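Local atomic coordinates of glycoside Hydrolase (Bacteroides uniformis, PDB entry 5TA0), a protein that probably hydrolyses agarose, as a family 86 glycoside hydrolase from a gut bacterium, and here holds an agarose oligosaccharide in its binding cleft. Residues Met368-Asn380 with His387-Phe401. Residues are numbered along the deposited sequence; the frame is centred on the assembly and turned at random. Where two conformers were deposited one is given.
With GAL (beta-D-galactopyranose), chain C; AAL (3,6-anhydro-alpha-L-galactopyranose), chain B.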
loop_
_atom_site.group_PDB
_atom_site.type_symbol
_atom_site.label_atom_id
_atom_site.label_comp_id
_atom_site.label_asym_id
_atom_site.label_seq_id
_atom_site.Cartn_x
_atom_site.Cartn_y
_atom_site.Cartn_z
ATOM N N MET A 368 2.905 -3.569 -1.530
ATOM C CA MET A 368 4.228 -3.875 -2.078
ATOM C C MET A 368 5.018 -2.608 -2.344
ATOM O O MET A 368 4.688 -1.843 -3.264
ATOM C CB MET A 368 4.084 -4.684 -3.362
ATOM C CG MET A 368 5.363 -5.226 -3.983
ATOM S SD MET A 368 5.042 -6.522 -5.196
ATOM C CE MET A 368 4.584 -7.860 -4.094
ATOM N N PRO A 369 6.076 -2.373 -1.548
ATOM C CA PRO A 369 6.925 -1.215 -1.861
ATOM C C PRO A 369 7.472 -1.317 -3.274
ATOM O O PRO A 369 7.864 -2.410 -3.723
ATOM C CB PRO A 369 8.051 -1.335 -0.854
ATOM C CG PRO A 369 7.567 -2.206 0.234
ATOM C CD PRO A 369 6.570 -3.135 -0.385
ATOM N N PHE A 370 7.501 -0.206 -4.004
ATOM C CA PHE A 370 8.027 -0.222 -5.356
ATOM C C PHE A 370 9.545 -0.139 -5.327
ATOM O O PHE A 370 10.155 0.920 -5.344
ATOM C CB PHE A 370 7.415 0.817 -6.281
ATOM C CG PHE A 370 7.816 0.590 -7.704
ATOM C CD1 PHE A 370 7.531 -0.628 -8.328
ATOM C CD2 PHE A 370 8.564 1.531 -8.397
ATOM C CE1 PHE A 370 7.919 -0.872 -9.628
ATOM C CE2 PHE A 370 8.937 1.295 -9.711
ATOM C CZ PHE A 370 8.635 0.081 -10.323
ATOM N N ALA A 371 10.124 -1.317 -5.268
ATOM C CA ALA A 371 11.557 -1.522 -5.349
ATOM C C ALA A 371 11.739 -2.783 -6.169
ATOM O O ALA A 371 11.177 -3.836 -5.806
ATOM C CB ALA A 371 12.138 -1.710 -3.969
ATOM N N MET A 372 12.454 -2.681 -7.286
ATOM C CA MET A 372 12.744 -3.833 -8.154
ATOM C C MET A 372 14.132 -4.345 -7.822
ATOM O O MET A 372 14.920 -3.630 -7.190
ATOM C CB MET A 372 12.613 -3.413 -9.600
ATOM C CG MET A 372 11.183 -2.987 -9.940
ATOM S SD MET A 372 10.844 -2.771 -11.703
ATOM C CE MET A 372 10.716 -4.495 -12.172
ATOM N N LEU A 373 14.478 -5.556 -8.230
ATOM C CA LEU A 373 15.793 -6.083 -7.890
ATOM C C LEU A 373 16.912 -5.317 -8.580
ATOM O O LEU A 373 17.846 -4.867 -7.919
ATOM C CB LEU A 373 15.884 -7.574 -8.258
ATOM C CG LEU A 373 17.224 -8.248 -7.912
ATOM C CD1 LEU A 373 17.389 -8.344 -6.426
ATOM C CD2 LEU A 373 17.302 -9.639 -8.538
ATOM N N LYS A 374 16.805 -5.177 -9.890
ATOM C CA LYS A 374 17.923 -4.692 -10.706
ATOM C C LYS A 374 17.489 -3.894 -11.922
ATOM O O LYS A 374 18.069 -2.851 -12.233
ATOM C CB LYS A 374 18.793 -5.886 -11.150
ATOM C CG LYS A 374 20.024 -5.483 -11.969
ATOM C CD LYS A 374 20.946 -6.627 -12.367
ATOM C CE LYS A 374 21.590 -7.294 -11.177
ATOM N NZ LYS A 374 22.495 -8.413 -11.575
ATOM N N SER A 375 16.513 -4.400 -12.659
ATOM C CA SER A 375 15.942 -3.690 -13.805
ATOM C C SER A 375 17.008 -3.077 -14.723
ATOM O O SER A 375 16.951 -1.896 -15.045
ATOM C CB SER A 375 14.967 -2.624 -13.312
ATOM O OG SER A 375 13.934 -3.287 -12.594
ATOM N N GLU A 376 17.957 -3.912 -15.144
ATOM C CA GLU A 376 18.984 -3.549 -16.130
ATOM C C GLU A 376 18.362 -2.978 -17.402
ATOM O O GLU A 376 18.870 -2.020 -17.982
ATOM C CB GLU A 376 19.807 -4.792 -16.482
ATOM C CG GLU A 376 21.038 -4.512 -17.320
ATOM C CD GLU A 376 22.294 -4.397 -16.482
ATOM O OE1 GLU A 376 23.257 -3.753 -16.944
ATOM O OE2 GLU A 376 22.334 -4.968 -15.366
ATOM N N TRP A 377 17.236 -3.548 -17.816
ATOM C CA TRP A 377 16.468 -3.069 -18.974
ATOM C C TRP A 377 16.077 -1.588 -18.877
ATOM O O TRP A 377 15.773 -0.960 -19.891
ATOM C CB TRP A 377 15.168 -3.916 -19.194
ATOM C CG TRP A 377 14.307 -3.990 -17.973
ATOM C CD1 TRP A 377 14.222 -5.054 -17.090
ATOM C CD2 TRP A 377 13.426 -2.981 -17.452
ATOM N NE1 TRP A 377 13.381 -4.745 -16.083
ATOM C CE2 TRP A 377 12.878 -3.491 -16.254
ATOM C CE3 TRP A 377 13.053 -1.699 -17.865
ATOM C CZ2 TRP A 377 11.964 -2.762 -15.486
ATOM C CZ3 TRP A 377 12.148 -0.963 -17.080
ATOM C CH2 TRP A 377 11.621 -1.512 -15.905
ATOM N N GLY A 378 16.052 -1.039 -17.661
ATOM C CA GLY A 378 15.687 0.340 -17.432
ATOM C C GLY A 378 16.853 1.306 -17.512
ATOM O O GLY A 378 16.638 2.512 -17.344
ATOM N N TYR A 379 18.062 0.794 -17.724
ATOM C CA TYR A 379 19.247 1.652 -17.947
ATOM C C TYR A 379 19.248 2.163 -19.370
ATOM O O TYR A 379 19.145 1.378 -20.305
ATOM C CB TYR A 379 20.541 0.892 -17.687
ATOM C CG TYR A 379 21.753 1.766 -17.902
ATOM C CD1 TYR A 379 22.109 2.694 -16.939
ATOM C CD2 TYR A 379 22.517 1.675 -19.066
ATOM C CE1 TYR A 379 23.184 3.526 -17.110
ATOM C CE2 TYR A 379 23.630 2.506 -19.238
ATOM C CZ TYR A 379 23.940 3.438 -18.248
ATOM O OH TYR A 379 25.063 4.289 -18.385
ATOM N N ASN A 380 19.379 3.479 -19.532
ATOM C CA ASN A 380 19.379 4.116 -20.860
ATOM C C ASN A 380 20.807 4.557 -21.182
ATOM O O ASN A 380 21.290 5.514 -20.573
ATOM C CB ASN A 380 18.446 5.308 -20.862
ATOM C CG ASN A 380 18.305 5.949 -22.240
ATOM O OD1 ASN A 380 18.981 5.562 -23.186
ATOM N ND2 ASN A 380 17.419 6.927 -22.343
ATOM N N HIS A 387 17.545 2.790 -13.586
ATOM C CA HIS A 387 16.223 2.721 -12.983
ATOM C C HIS A 387 16.261 3.364 -11.591
ATOM O O HIS A 387 17.198 3.156 -10.823
ATOM C CB HIS A 387 15.786 1.255 -12.902
ATOM C CG HIS A 387 14.347 1.066 -12.578
ATOM N ND1 HIS A 387 13.859 1.170 -11.296
ATOM C CD2 HIS A 387 13.292 0.756 -13.362
ATOM C CE1 HIS A 387 12.564 0.896 -11.301
ATOM N NE2 HIS A 387 12.190 0.681 -12.547
ATOM N N THR A 388 15.223 4.128 -11.270
ATOM C CA THR A 388 15.239 4.928 -10.046
ATOM C C THR A 388 14.800 4.203 -8.754
ATOM O O THR A 388 14.832 4.797 -7.695
ATOM C CB THR A 388 14.431 6.226 -10.212
ATOM O OG1 THR A 388 13.065 5.897 -10.447
ATOM C CG2 THR A 388 14.987 7.076 -11.373
ATOM N N ALA A 389 14.450 2.926 -8.826
ATOM C CA ALA A 389 13.962 2.164 -7.648
ATOM C C ALA A 389 14.486 0.733 -7.648
ATOM O O ALA A 389 13.745 -0.214 -7.951
ATOM C CB ALA A 389 12.445 2.195 -7.622
ATOM N N ARG A 390 15.770 0.588 -7.344
ATOM C CA ARG A 390 16.494 -0.683 -7.387
ATOM C C ARG A 390 17.060 -1.094 -6.045
ATOM O O ARG A 390 17.625 -0.279 -5.339
ATOM C CB ARG A 390 17.672 -0.615 -8.374
ATOM C CG ARG A 390 17.293 -0.468 -9.830
ATOM C CD ARG A 390 18.519 -0.239 -10.671
ATOM N NE ARG A 390 19.120 1.045 -10.307
ATOM C CZ ARG A 390 20.417 1.348 -10.386
ATOM N NH1 ARG A 390 21.302 0.508 -10.892
ATOM N NH2 ARG A 390 20.805 2.526 -9.912
ATOM N N MET A 391 16.953 -2.385 -5.727
ATOM C CA MET A 391 17.640 -2.989 -4.595
ATOM C C MET A 391 19.148 -3.116 -4.786
ATOM O O MET A 391 19.875 -3.216 -3.799
ATOM C CB MET A 391 17.089 -4.391 -4.312
ATOM C CG MET A 391 15.636 -4.411 -3.906
ATOM S SD MET A 391 15.265 -3.382 -2.464
ATOM C CE MET A 391 16.440 -3.950 -1.265
ATOM N N LEU A 392 19.600 -3.130 -6.037
ATOM C CA LEU A 392 21.015 -3.313 -6.388
ATOM C C LEU A 392 21.435 -2.172 -7.287
ATOM O O LEU A 392 20.691 -1.777 -8.190
ATOM C CB LEU A 392 21.228 -4.597 -7.177
ATOM C CG LEU A 392 20.868 -5.919 -6.527
ATOM C CD1 LEU A 392 20.965 -7.025 -7.574
ATOM C CD2 LEU A 392 21.731 -6.185 -5.321
ATOM N N ARG A 393 22.676 -1.718 -7.096
ATOM C CA ARG A 393 23.281 -0.723 -7.973
ATOM C C ARG A 393 24.736 -1.125 -8.221
ATOM O O ARG A 393 25.332 -1.822 -7.409
ATOM C CB ARG A 393 23.128 0.670 -7.380
ATOM C CG ARG A 393 23.637 0.870 -5.965
ATOM C CD ARG A 393 25.045 1.428 -5.973
ATOM N NE ARG A 393 25.629 1.539 -4.633
ATOM C CZ ARG A 393 26.924 1.734 -4.385
ATOM N NH1 ARG A 393 27.336 1.836 -3.126
ATOM N NH2 ARG A 393 27.805 1.821 -5.379
ATOM N N ARG A 394 25.295 -0.707 -9.343
ATOM C CA ARG A 394 26.671 -1.097 -9.667
ATOM C C ARG A 394 27.642 -0.340 -8.770
ATOM O O ARG A 394 27.378 0.797 -8.354
ATOM C CB ARG A 394 26.949 -0.868 -11.133
ATOM C CG ARG A 394 26.191 -1.843 -12.023
ATOM C CD ARG A 394 26.588 -1.705 -13.485
ATOM N NE ARG A 394 26.009 -2.700 -14.403
ATOM C CZ ARG A 394 26.563 -3.855 -14.774
ATOM N NH1 ARG A 394 25.925 -4.645 -15.630
ATOM N NH2 ARG A 394 27.731 -4.262 -14.304
ATOM N N GLU A 395 28.754 -0.989 -8.443
ATOM C CA GLU A 395 29.668 -0.444 -7.439
ATOM C C GLU A 395 30.219 0.932 -7.796
ATOM O O GLU A 395 30.492 1.709 -6.899
ATOM C CB GLU A 395 30.795 -1.411 -7.079
ATOM C CG GLU A 395 31.734 -1.802 -8.195
ATOM C CD GLU A 395 32.626 -2.995 -7.837
ATOM O OE1 GLU A 395 32.885 -3.839 -8.736
ATOM O OE2 GLU A 395 33.043 -3.108 -6.651
ATOM N N ASN A 396 30.340 1.264 -9.075
ATOM C CA ASN A 396 30.899 2.576 -9.429
ATOM C C ASN A 396 29.858 3.663 -9.647
ATOM O O ASN A 396 30.200 4.791 -9.994
ATOM C CB ASN A 396 31.802 2.437 -10.648
ATOM C CG ASN A 396 33.010 1.553 -10.383
ATOM O OD1 ASN A 396 33.576 1.562 -9.284
ATOM N ND2 ASN A 396 33.371 0.746 -11.358
ATOM N N GLU A 397 28.565 3.350 -9.480
ATOM C CA GLU A 397 27.545 4.385 -9.503
ATOM C C GLU A 397 27.746 5.285 -8.267
ATOM O O GLU A 397 28.107 4.778 -7.212
ATOM C CB GLU A 397 26.111 3.791 -9.464
ATOM C CG GLU A 397 25.711 3.021 -10.713
ATOM C CD GLU A 397 24.274 2.554 -10.673
ATOM O OE1 GLU A 397 24.074 1.330 -10.789
ATOM O OE2 GLU A 397 23.374 3.386 -10.530
ATOM N N PRO A 398 27.535 6.596 -8.380
ATOM C CA PRO A 398 26.935 7.289 -9.537
ATOM C C PRO A 398 27.863 7.740 -10.676
ATOM O O PRO A 398 27.369 8.215 -11.694
ATOM C CB PRO A 398 26.345 8.543 -8.893
ATOM C CG PRO A 398 27.287 8.816 -7.778
ATOM C CD PRO A 398 27.648 7.491 -7.214
ATOM N N GLU A 399 29.163 7.597 -10.498
ATOM C CA GLU A 399 30.097 8.127 -11.496
ATOM C C GLU A 399 29.973 7.399 -12.830
ATOM O O GLU A 399 29.943 8.033 -13.880
ATOM C CB GLU A 399 31.521 8.081 -10.972
ATOM C CG GLU A 399 31.782 9.161 -9.927
ATOM C CD GLU A 399 31.224 8.835 -8.548
ATOM O OE1 GLU A 399 30.993 7.635 -8.229
ATOM O OE2 GLU A 399 31.019 9.802 -7.779
ATOM N N SER A 400 29.827 6.073 -12.774
ATOM C CA SER A 400 29.602 5.298 -13.978
ATOM C C SER A 400 28.803 4.047 -13.658
ATOM O O SER A 400 28.847 3.517 -12.532
ATOM C CB SER A 400 30.910 4.906 -14.653
ATOM O OG SER A 400 31.698 4.072 -13.847
ATOM N N PHE A 401 28.122 3.571 -14.687
ATOM C CA PHE A 401 27.323 2.351 -14.588
ATOM C C PHE A 401 28.257 1.163 -14.891
ATOM O O PHE A 401 28.129 0.491 -15.913
ATOM C CB PHE A 401 26.136 2.468 -15.535
ATOM C CG PHE A 401 25.095 1.383 -15.363
ATOM C CD1 PHE A 401 24.313 1.314 -14.219
ATOM C CD2 PHE A 401 24.878 0.458 -16.380
ATOM C CE1 PHE A 401 23.335 0.336 -14.093
ATOM C CE2 PHE A 401 23.907 -0.524 -16.252
ATOM C CZ PHE A 401 23.137 -0.579 -15.110
HETATM C C1 GAL C . 8.650 -3.684 -16.563
HETATM C C2 GAL C . 9.005 -5.136 -16.899
HETATM C C3 GAL C . 10.056 -5.234 -18.011
HETATM C C4 GAL C . 9.655 -4.354 -19.189
HETATM C C5 GAL C . 9.393 -2.933 -18.695
HETATM C C6 GAL C . 8.994 -1.970 -19.811
HETATM O O2 GAL C . 9.480 -5.746 -15.699
HETATM O O3 GAL C . 10.254 -6.606 -18.397
HETATM O O4 GAL C . 8.440 -4.849 -19.775
HETATM O O5 GAL C . 8.327 -2.945 -17.733
HETATM O O6 GAL C . 8.732 -0.662 -19.272
HETATM C C1 AAL B . 5.873 -0.303 -13.765
HETATM C C2 AAL B . 4.972 -1.248 -14.586
HETATM C C3 AAL B . 5.611 -2.613 -14.788
HETATM C C4 AAL B . 7.009 -2.440 -15.336
HETATM C C5 AAL B . 7.696 -1.905 -14.120
HETATM C C6 AAL B . 7.155 -2.795 -13.046
HETATM O O2 AAL B . 4.709 -0.707 -15.885
HETATM O O3 AAL B . 5.855 -3.189 -13.500
HETATM O O4 AAL B . 7.552 -3.738 -15.655
HETATM O O5 AAL B . 7.277 -0.564 -13.849
HETATM O O HOH W 1 20.479 -1.623 -12.907
HETATM O O HOH W 2 18.845 0.239 -14.385
#
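The glycan-binding cleft is walled here by an aromatic cluster in which His387 meets Phe370 and Trp377. The His387 edge points at the Trp377 face in an offset edge-to-face pair, planes 80° apart, and Ser375 CB, small enough to fit, lies over one imidazole face. Galactose stacks on the face of Trp377 opposite Ser375, with GAL C1 3.6 Å from Trp377 CZ2; a flat indole suits a sugar's C-H groups. Met372 SD sits obliquely 3.8 Å from His387 NE2, its flexible thioether also bringing SD near the anhydrogalactose (AAL) and CE near the galactose. His387 ND1 accepts from Ala389 N at 3.1 Å, which helps fix the ring's rotation. Behind the cleft a single beta bridge joins the backbones through hydrogen bonds from Met372 N to Ala389 O (2.9 Å) and from Met391 N to Met372 O (2.8 Å). Farther out, the Tyr379 and Phe401 rings form an offset stack, planes 6° and centroids 3.8 Å apart, while Arg394 CD covers the other Phe401 face. Were Tyr379 replaced by an alanine, the Phe401 face opposite Arg394 CD would probably lose its stacking partner and the ring be freer to shift. In the conformer described, Glu376 OE1 meets Arg394 NH1 in a 3.1 Å salt bridge; OE2 is hydrogen-bonded to the Tyr405 hydroxyl, and Arg394 NH2 to Gly403 O. The contact thus extends from barrel strand 364-369, beside strand 50-51, to the small antiparallel sheet of 392-394 and 405-407, with helix 340-358 against Ala389.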